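Local structure of TRAP-type transporter, periplasmic component (Cupriavidus necator, 4P8B) at residues A[156-161]-A[212-217]; A[168-173]-A[188-193]. The protein probably serves as the periplasmic solute-binding component of a TRAP-type transporter, holding (S)-2-acetolactate in its ligand pocket. One frame throughout, in Å; residues are numbered along the deposited sequence. Where two conformers were deposited one is given.

Contact 1 of 2, residues A[156-161]-A[212-217]; sequences EVSNSK and DGQENP. With X2X ((2S)-2-hydroxy-2-methyl-3-oxobutanoic acid), chain D.
The hydroxyl oxygen S158 OG is gripped twice: Q214 NE2 donates to it at 2.9 Å, and OE1 of Q231 is its second hydrogen-bond partner. S158 and Q214 form a hydrogen-bonded pair in an antiparallel ladder, strand 156-159 against strand 213-216, within a mixed sheet of this TRAP solute-binding protein. Strand 213-216 lies at the sheet's edge, while strand 233-235 flanks 156-159 along its other side. The S158 N-H meets Q214 O almost straight, at 171°; E156 and N216 form the other hydrogen-bonded pair, through two more bent bonds. At the non-hydrogen-bonded pair of N159 and G213 the chains close in to 3.8 Å between CA atoms, which the bare CA of the glycine permits.

Q214 CG sits between backbone N and carbonyl carbon (chi1 63°), and a bend at chi2 (87°) brings the amide back to S158 on the same face, with S158 OG in the amide plane. Its NE2 also donates to a water that in turn donates to E156 O and N216 O, linking three polar groups of the sheet. The other end of the amide, Q214 OE1, takes an N-H from N216 ND2 at 2.9 Å, nearly along the C=O axis. Q214 is therefore a second-shell residue that helps fix the rotation of the N216 amide, a ligand contact: N216 ND2 also gives an N-H to the acetolactate carboxylate. On the opposite face, E215 OE1 forms a salt bridge with R155, which binds the ligand too, and a hydrogen bond with Y239.

Beyond N159, S160 N donates to D212 O at 2.9 Å. N159 OD1 accepts from K161 N in an Asx turn. K161 NZ makes a long salt bridge to D212 OD1, and two waters bridge NZ to the carboxylate, one through each oxygen; D212 OD2 also binds K174 N. At the ligand end, N216 OD1 accepts from the acetolactate hydroxyl OAF at 2.7 Å.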
ATOM      1  N   GLU A 156      -7.845   6.255  -2.953  1.00  5.79           N
ATOM      2  CA  GLU A 156      -9.018   6.985  -3.421  1.00  6.70           C
ATOM      3  C   GLU A 156      -9.456   6.431  -4.774  1.00  6.15           C
ATOM      4  O   GLU A 156      -8.614   6.141  -5.635  1.00  6.65           O
ATOM      5  CB  GLU A 156      -8.714   8.485  -3.483  1.00  7.22           C
ATOM      6  CG  GLU A 156      -7.994   9.047  -2.247  1.00  8.60           C
ATOM      7  CD  GLU A 156      -8.730   8.844  -0.934  1.00  8.05           C
ATOM      8  OE1 GLU A 156      -9.803   8.226  -0.895  1.00  8.61           O
ATOM      9  OE2 GLU A 156      -8.191   9.315   0.103  1.00 10.23           O
ATOM     10  N   VAL A 157     -10.751   6.265  -4.958  1.00  7.61           N
ATOM     11  CA  VAL A 157     -11.296   5.679  -6.182  1.00  8.51           C
ATOM     12  C   VAL A 157     -11.460   6.712  -7.296  1.00  7.05           C
ATOM     13  O   VAL A 157     -11.978   7.814  -7.076  1.00  7.94           O
ATOM     14  CB  VAL A 157     -12.620   4.913  -5.880  1.00  7.48           C
ATOM     15  CG1 VAL A 157     -13.725   5.846  -5.326  1.00  9.10           C
ATOM     16  CG2 VAL A 157     -13.127   4.182  -7.110  1.00  8.93           C
ATOM     17  N   SER A 158     -10.964   6.374  -8.479  1.00  6.90           N
ATOM     18  CA  SER A 158     -11.093   7.225  -9.648  1.00  7.40           C
ATOM     19  C   SER A 158     -11.762   6.461 -10.764  1.00  7.99           C
ATOM     20  O   SER A 158     -11.750   5.239 -10.805  1.00  9.28           O
ATOM     21  CB  SER A 158      -9.740   7.734 -10.130  1.00  7.91           C
ATOM     22  OG  SER A 158      -8.941   6.698 -10.708  1.00  8.63           O
ATOM     23  N   ASN A 159     -12.331   7.206 -11.700  1.00  8.72           N
ATOM     24  CA  ASN A 159     -12.870   6.612 -12.912  1.00  9.09           C
ATOM     25  C   ASN A 159     -13.051   7.667 -14.000  1.00  9.86           C
ATOM     26  O   ASN A 159     -12.853   8.862 -13.736  1.00  9.97           O
ATOM     27  CB  ASN A 159     -14.189   5.876 -12.632  1.00 11.19           C
ATOM     28  CG  ASN A 159     -15.375   6.798 -12.500  1.00 10.23           C
ATOM     29  OD1 ASN A 159     -16.191   6.906 -13.415  1.00 11.84           O
ATOM     30  ND2 ASN A 159     -15.513   7.435 -11.341  1.00 10.66           N
ATOM     31  N   SER A 160     -13.381   7.214 -15.204  1.00 10.58           N
ATOM     32  CA  SER A 160     -13.511   8.108 -16.350  1.00 11.79           C
ATOM     33  C   SER A 160     -14.960   8.512 -16.663  1.00 13.28           C
ATOM     34  O   SER A 160     -15.189   9.364 -17.536  1.00 14.54           O
ATOM     35  CB  SER A 160     -12.943   7.451 -17.594  1.00 12.81           C
ATOM     36  OG  SER A 160     -13.770   6.370 -17.975  1.00 17.28           O
ATOM     37  N   LYS A 161     -15.927   7.905 -15.973  1.00 12.66           N
ATOM     38  CA  LYS A 161     -17.332   8.035 -16.368  1.00 14.59           C
ATOM     39  C   LYS A 161     -18.154   9.024 -15.586  1.00 13.94           C
ATOM     40  O   LYS A 161     -18.893   9.799 -16.192  1.00 15.82           O
ATOM     41  CB  LYS A 161     -18.030   6.677 -16.307  1.00 16.81           C
ATOM     42  CG  LYS A 161     -17.541   5.725 -17.398  1.00 24.11           C
ATOM     43  CD  LYS A 161     -18.439   4.515 -17.527  1.00 26.58           C
ATOM     44  CE  LYS A 161     -18.090   3.697 -18.765  1.00 34.67           C
ATOM     45  NZ  LYS A 161     -18.919   2.461 -18.845  1.00 42.09           N
ATOM     46  N   ASP A 212     -12.692   1.086 -16.380  1.00 13.16           N
ATOM     47  CA  ASP A 212     -13.181   2.449 -16.212  1.00 12.29           C
ATOM     48  C   ASP A 212     -12.365   3.238 -15.184  1.00 12.59           C
ATOM     49  O   ASP A 212     -12.308   4.474 -15.241  1.00 13.88           O
ATOM     50  CB  ASP A 212     -14.653   2.446 -15.753  1.00 13.94           C
ATOM     51  CG  ASP A 212     -15.573   1.710 -16.695  1.00 16.19           C
ATOM     52  OD1 ASP A 212     -15.418   1.847 -17.929  1.00 16.92           O
ATOM     53  OD2 ASP A 212     -16.511   1.038 -16.206  1.00 17.53           O
ATOM     54  N   GLY A 213     -11.766   2.545 -14.214  1.00 10.72           N
ATOM     55  CA  GLY A 213     -11.167   3.215 -13.075  1.00  9.94           C
ATOM     56  C   GLY A 213     -10.287   2.318 -12.248  1.00  8.49           C
ATOM     57  O   GLY A 213      -9.987   1.186 -12.663  1.00 10.03           O
ATOM     58  N   GLN A 214      -9.869   2.836 -11.094  1.00  8.12           N
ATOM     59  CA  GLN A 214      -8.865   2.219 -10.251  1.00  6.84           C
ATOM     60  C   GLN A 214      -8.940   2.873  -8.866  1.00  6.42           C
ATOM     61  O   GLN A 214      -9.819   3.709  -8.621  1.00  6.80           O
ATOM     62  CB  GLN A 214      -7.457   2.379 -10.885  1.00  8.58           C
ATOM     63  CG  GLN A 214      -6.974   3.808 -11.026  1.00  8.38           C
ATOM     64  CD  GLN A 214      -6.276   4.345  -9.800  1.00  7.72           C
ATOM     65  OE1 GLN A 214      -5.314   3.733  -9.327  1.00  8.73           O
ATOM     66  NE2 GLN A 214      -6.694   5.494  -9.295  1.00  8.40           N
ATOM     67  N   GLU A 215      -8.025   2.510  -7.971  1.00  6.99           N
ATOM     68  CA  GLU A 215      -8.003   3.072  -6.638  1.00  6.73           C
ATOM     69  C   GLU A 215      -6.573   3.068  -6.136  1.00  6.79           C
ATOM     70  O   GLU A 215      -5.863   2.077  -6.285  1.00  7.72           O
ATOM     71  CB  GLU A 215      -8.944   2.276  -5.701  1.00  6.99           C
ATOM     72  CG  GLU A 215      -8.862   0.748  -5.816  1.00  6.94           C
ATOM     73  CD  GLU A 215      -7.688   0.135  -5.058  1.00  7.14           C
ATOM     74  OE1 GLU A 215      -7.600   0.344  -3.829  1.00  7.34           O
ATOM     75  OE2 GLU A 215      -6.849  -0.571  -5.685  1.00  7.43           O
ATOM     76  N   ASN A 216      -6.110   4.187  -5.612  1.00  6.40           N
ATOM     77  CA  ASN A 216      -4.686   4.303  -5.241  1.00  6.74           C
ATOM     78  C   ASN A 216      -4.466   5.577  -4.442  1.00  6.45           C
ATOM     79  O   ASN A 216      -5.311   6.491  -4.457  1.00  6.71           O
ATOM     80  CB  ASN A 216      -3.787   4.353  -6.492  1.00  7.24           C
ATOM     81  CG  ASN A 216      -2.993   3.076  -6.717  1.00  7.89           C
ATOM     82  OD1 ASN A 216      -2.221   2.666  -5.864  1.00  8.11           O
ATOM     83  ND2 ASN A 216      -3.150   2.466  -7.881  1.00  8.19           N
ATOM     84  N   PRO A 217      -3.352   5.661  -3.711  1.00  6.47           N
ATOM     85  CA  PRO A 217      -3.076   6.894  -2.983  1.00  6.82           C
ATOM     86  C   PRO A 217      -2.895   8.093  -3.903  1.00  7.24           C
ATOM     87  O   PRO A 217      -2.511   7.968  -5.084  1.00  7.73           O
ATOM     88  CB  PRO A 217      -1.784   6.555  -2.212  1.00  8.14           C
ATOM     89  CG  PRO A 217      -1.752   5.086  -2.169  1.00  7.70           C
ATOM     90  CD  PRO A 217      -2.309   4.650  -3.487  1.00  7.36           C
TER
HETATM   91  OAD X2X D 403      -0.730  -1.915  -7.703  1.00  8.35           O
HETATM   92  CAH X2X D 403      -0.978  -0.845  -7.060  1.00  8.33           C
HETATM   93  OAE X2X D 403      -2.077  -0.231  -7.201  1.00  8.55           O
HETATM   94  CAI X2X D 403       0.027  -0.293  -6.104  1.00  8.12           C
HETATM   95  CAB X2X D 403       1.209   0.215  -6.900  1.00  8.73           C
HETATM   96  OAF X2X D 403      -0.554   0.644  -5.242  1.00  8.19           O
HETATM   97  CAG X2X D 403       0.427  -1.451  -5.246  1.00  8.21           C
HETATM   98  OAC X2X D 403       1.467  -2.067  -5.480  1.00  8.25           O
HETATM   99  CAA X2X D 403      -0.452  -1.884  -4.123  1.00  8.58           C
HETATM  100  O   HOH W   1      -6.401   7.397  -6.919  1.00  8.05           O
HETATM  101  O   HOH W   2     -16.698   0.385 -19.747  1.00 26.14           O
HETATM  102  O   HOH W   3     -18.984   0.521 -16.857  1.00 28.15           O

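Contact 2 of 2, residues A[168-173]-A[188-193]; sequences EDLKGM and NALGAN
A Schellman motif ends helix 181-189 at G191, and the carbonyl of G191 docks on the type II turn running from L170 to M173. G172 N donates to G191 O at 2.9 Å, with a nearly straight N-H of 167°. The CA-H of K171 reaches the same oxygen, K171 CA lying 3.3 Å from G191 O, so the turn meets this carbonyl with two donors of unequal strength. Both glycines have positive phi, one at the helix end and one inside the turn.

One step on, N193 N donates to M173 O at 2.8 Å. This bond stands at the mouth of the parallel pair of strands 174-177 and 193-196, which helix 181-189 connects as a beta-alpha-beta unit. A further bond, from N193 ND2 to G172 O, is weak and doubtful, since N193 was deposited in two conformers.

Beneath the backbone bonds runs an apolar seam. L170 CB lies 4.3 Å from A192 CB; F312 of helix 306-315 packs on both L170 and L190. With CG anti to its carbonyl carbon (chi1 -71°), L170 brings CD2 to 4.4 Å from L190 CB. The methyl of A192 also rests against two carbonyls, L170 O and M173 O. All the sound hydrogen bonds here join backbone atoms, so the fit of the helix end and the type II turn probably rests on backbone shape and apolar contact rather than on charge.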
ATOM      1  N   GLU A 168     -24.505   3.128  -5.101  1.00 17.67           N
ATOM      2  CA  GLU A 168     -25.239   2.881  -6.322  1.00 18.58           C
ATOM      3  C   GLU A 168     -24.487   3.410  -7.556  1.00 20.08           C
ATOM      4  O   GLU A 168     -24.604   2.859  -8.653  1.00 19.71           O
ATOM      5  CB  GLU A 168     -26.620   3.528  -6.199  1.00 21.57           C
ATOM      6  CG  GLU A 168     -27.580   2.801  -5.239  1.00 31.32           C
ATOM      7  CD  GLU A 168     -27.349   3.047  -3.733  1.00 39.26           C
ATOM      8  OE1 GLU A 168     -26.636   3.992  -3.319  1.00 24.16           O
ATOM      9  OE2 GLU A 168     -27.926   2.271  -2.937  1.00 46.22           O
ATOM     10  N   ASP A 169     -23.698   4.461  -7.375  1.00 15.63           N
ATOM     11  CA  ASP A 169     -22.967   5.060  -8.491  1.00 15.79           C
ATOM     12  C   ASP A 169     -21.907   4.130  -9.077  1.00 15.60           C
ATOM     13  O   ASP A 169     -21.461   4.327 -10.209  1.00 14.63           O
ATOM     14  CB  ASP A 169     -22.278   6.350  -8.040  1.00 15.19           C
ATOM     15  CG  ASP A 169     -23.252   7.416  -7.596  1.00 16.76           C
ATOM     16  OD1 ASP A 169     -24.454   7.353  -7.958  1.00 18.71           O
ATOM     17  OD2 ASP A 169     -22.823   8.329  -6.861  1.00 14.41           O
ATOM     18  N   LEU A 170     -21.478   3.132  -8.308  1.00 13.55           N
ATOM     19  CA  LEU A 170     -20.498   2.181  -8.806  1.00 12.92           C
ATOM     20  C   LEU A 170     -21.090   1.025  -9.600  1.00 16.80           C
ATOM     21  O   LEU A 170     -20.331   0.179 -10.090  1.00 15.63           O
ATOM     22  CB  LEU A 170     -19.712   1.594  -7.641  1.00 14.57           C
ATOM     23  CG  LEU A 170     -18.745   2.529  -6.942  1.00 13.15           C
ATOM     24  CD1 LEU A 170     -19.338   3.108  -5.682  1.00 21.33           C
ATOM     25  CD2 LEU A 170     -17.452   1.763  -6.610  1.00 20.40           C
ATOM     26  N   LYS A 171     -22.409   0.973  -9.751  1.00 15.89           N
ATOM     27  CA  LYS A 171     -23.023  -0.198 -10.343  1.00 17.59           C
ATOM     28  C   LYS A 171     -22.485  -0.416 -11.752  1.00 18.68           C
ATOM     29  O   LYS A 171     -22.506   0.491 -12.585  1.00 19.13           O
ATOM     30  CB  LYS A 171     -24.548  -0.090 -10.369  1.00 22.65           C
ATOM     31  CG  LYS A 171     -25.199  -1.360 -10.887  1.00 25.56           C
ATOM     32  CD  LYS A 171     -26.654  -1.478 -10.488  1.00 35.88           C
ATOM     33  CE  LYS A 171     -27.530  -0.553 -11.306  1.00 39.60           C
ATOM     34  NZ  LYS A 171     -28.743  -1.255 -11.825  1.00 47.39           N
ATOM     35  N   GLY A 172     -21.987  -1.622 -11.994  1.00 19.28           N
ATOM     36  CA  GLY A 172     -21.486  -2.002 -13.303  1.00 17.96           C
ATOM     37  C   GLY A 172     -20.120  -1.451 -13.675  1.00 20.56           C
ATOM     38  O   GLY A 172     -19.614  -1.765 -14.742  1.00 19.59           O
HETATM   39  N   MSE A 173     -19.509  -0.644 -12.815  1.00 16.52           N
HETATM   40  CA  MSE A 173     -18.238  -0.016 -13.156  1.00 14.45           C
HETATM   41  C   MSE A 173     -17.100  -1.033 -13.167  1.00 15.79           C
HETATM   42  O   MSE A 173     -16.963  -1.836 -12.237  1.00 15.57           O
HETATM   43  CB  MSE A 173     -17.955   1.102 -12.163  1.00 17.06           C
HETATM   44  CG  MSE A 173     -16.890   2.083 -12.533  1.00 22.46           C
HETATM   45 SE   MSE A 173     -16.996   3.627 -11.353  0.85 21.47          SE
HETATM   46  CE  MSE A 173     -18.352   4.661 -12.229  1.00 25.77           C
ATOM     47  N   ASN A 188     -17.524  -5.967  -5.255  1.00 12.47           N
ATOM     48  CA  ASN A 188     -18.763  -6.697  -5.548  1.00 14.58           C
ATOM     49  C   ASN A 188     -19.907  -6.214  -4.648  1.00 15.81           C
ATOM     50  O   ASN A 188     -21.037  -6.083  -5.100  1.00 16.05           O
ATOM     51  CB  ASN A 188     -18.608  -8.213  -5.353  1.00 16.00           C
ATOM     52  CG  ASN A 188     -17.773  -8.876  -6.419  1.00 18.76           C
ATOM     53  OD1 ASN A 188     -17.480  -8.297  -7.453  1.00 20.86           O
ATOM     54  ND2 ASN A 188     -17.405 -10.124  -6.175  1.00 22.96           N
ATOM     55  N   ALA A 189     -19.617  -5.973  -3.372  1.00 14.53           N
ATOM     56  CA  ALA A 189     -20.646  -5.511  -2.433  1.00 14.81           C
ATOM     57  C   ALA A 189     -21.178  -4.144  -2.819  1.00 15.06           C
ATOM     58  O   ALA A 189     -22.295  -3.788  -2.451  1.00 17.26           O
ATOM     59  CB  ALA A 189     -20.080  -5.465  -1.022  1.00 15.62           C
ATOM     60  N   LEU A 190     -20.368  -3.371  -3.530  1.00 14.19           N
ATOM     61  CA  LEU A 190     -20.738  -2.036  -3.991  1.00 14.05           C
ATOM     62  C   LEU A 190     -21.371  -2.063  -5.385  1.00 14.78           C
ATOM     63  O   LEU A 190     -21.651  -1.012  -5.958  1.00 19.05           O
ATOM     64  CB  LEU A 190     -19.519  -1.110  -3.973  1.00 14.14           C
ATOM     65  CG  LEU A 190     -18.937  -0.893  -2.579  1.00 13.96           C
ATOM     66  CD1 LEU A 190     -17.599  -0.182  -2.619  1.00 16.26           C
ATOM     67  CD2 LEU A 190     -19.928  -0.123  -1.748  1.00 16.34           C
ATOM     68  N   GLY A 191     -21.587  -3.260  -5.935  1.00 14.09           N
ATOM     69  CA  GLY A 191     -22.251  -3.399  -7.223  1.00 17.03           C
ATOM     70  C   GLY A 191     -21.364  -3.215  -8.441  1.00 15.12           C
ATOM     71  O   GLY A 191     -21.855  -3.203  -9.578  1.00 16.62           O
ATOM     72  N   ALA A 192     -20.061  -3.082  -8.213  1.00 13.82           N
ATOM     73  CA  ALA A 192     -19.119  -2.902  -9.301  1.00 16.24           C
ATOM     74  C   ALA A 192     -18.690  -4.228  -9.922  1.00 16.02           C
ATOM     75  O   ALA A 192     -19.059  -5.308  -9.452  1.00 15.70           O
ATOM     76  CB  ALA A 192     -17.918  -2.098  -8.814  1.00 13.13           C
ATOM     77  N   ASN A 193     -17.933  -4.120 -11.011  0.50 17.26           N
ATOM     78  CA  ASN A 193     -17.345  -5.261 -11.705  0.50 16.70           C
ATOM     79  C   ASN A 193     -15.830  -5.155 -11.637  0.50 14.86           C
ATOM     80  O   ASN A 193     -15.175  -4.706 -12.580  0.50 16.01           O
ATOM     81  CB  ASN A 193     -17.803  -5.299 -13.163  0.50 21.16           C
ATOM     82  CG  ASN A 193     -19.261  -5.667 -13.304  0.50 24.91           C
ATOM     83  OD1 ASN A 193     -19.727  -6.647 -12.721  0.50 31.98           O
ATOM     84  ND2 ASN A 193     -19.997  -4.876 -14.073  0.50 32.34           N
TER

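From the N terminus, the chain enters contact 1 with strand 156-159, then runs through the turn 168-173 and strand 174-177 into helix 181-189. Contact 2 closes the shorter loop as 188-193 comes back to 168-173; helix 199-208 follows before 212-217 returns to 156-161 and closes the larger one. Contact 2 is thus nested inside contact 1. The outer closure belongs to the four-stranded sheet beside the ligand, the inner one to the two-stranded parallel sheet and its connecting helix. The centres of the two contacts lie about 13 Å apart, and they touch directly through M173, a selenomethionine, whose CE packs 3.3 Å from N159 OD1 and whose CA lies near D212 OD2.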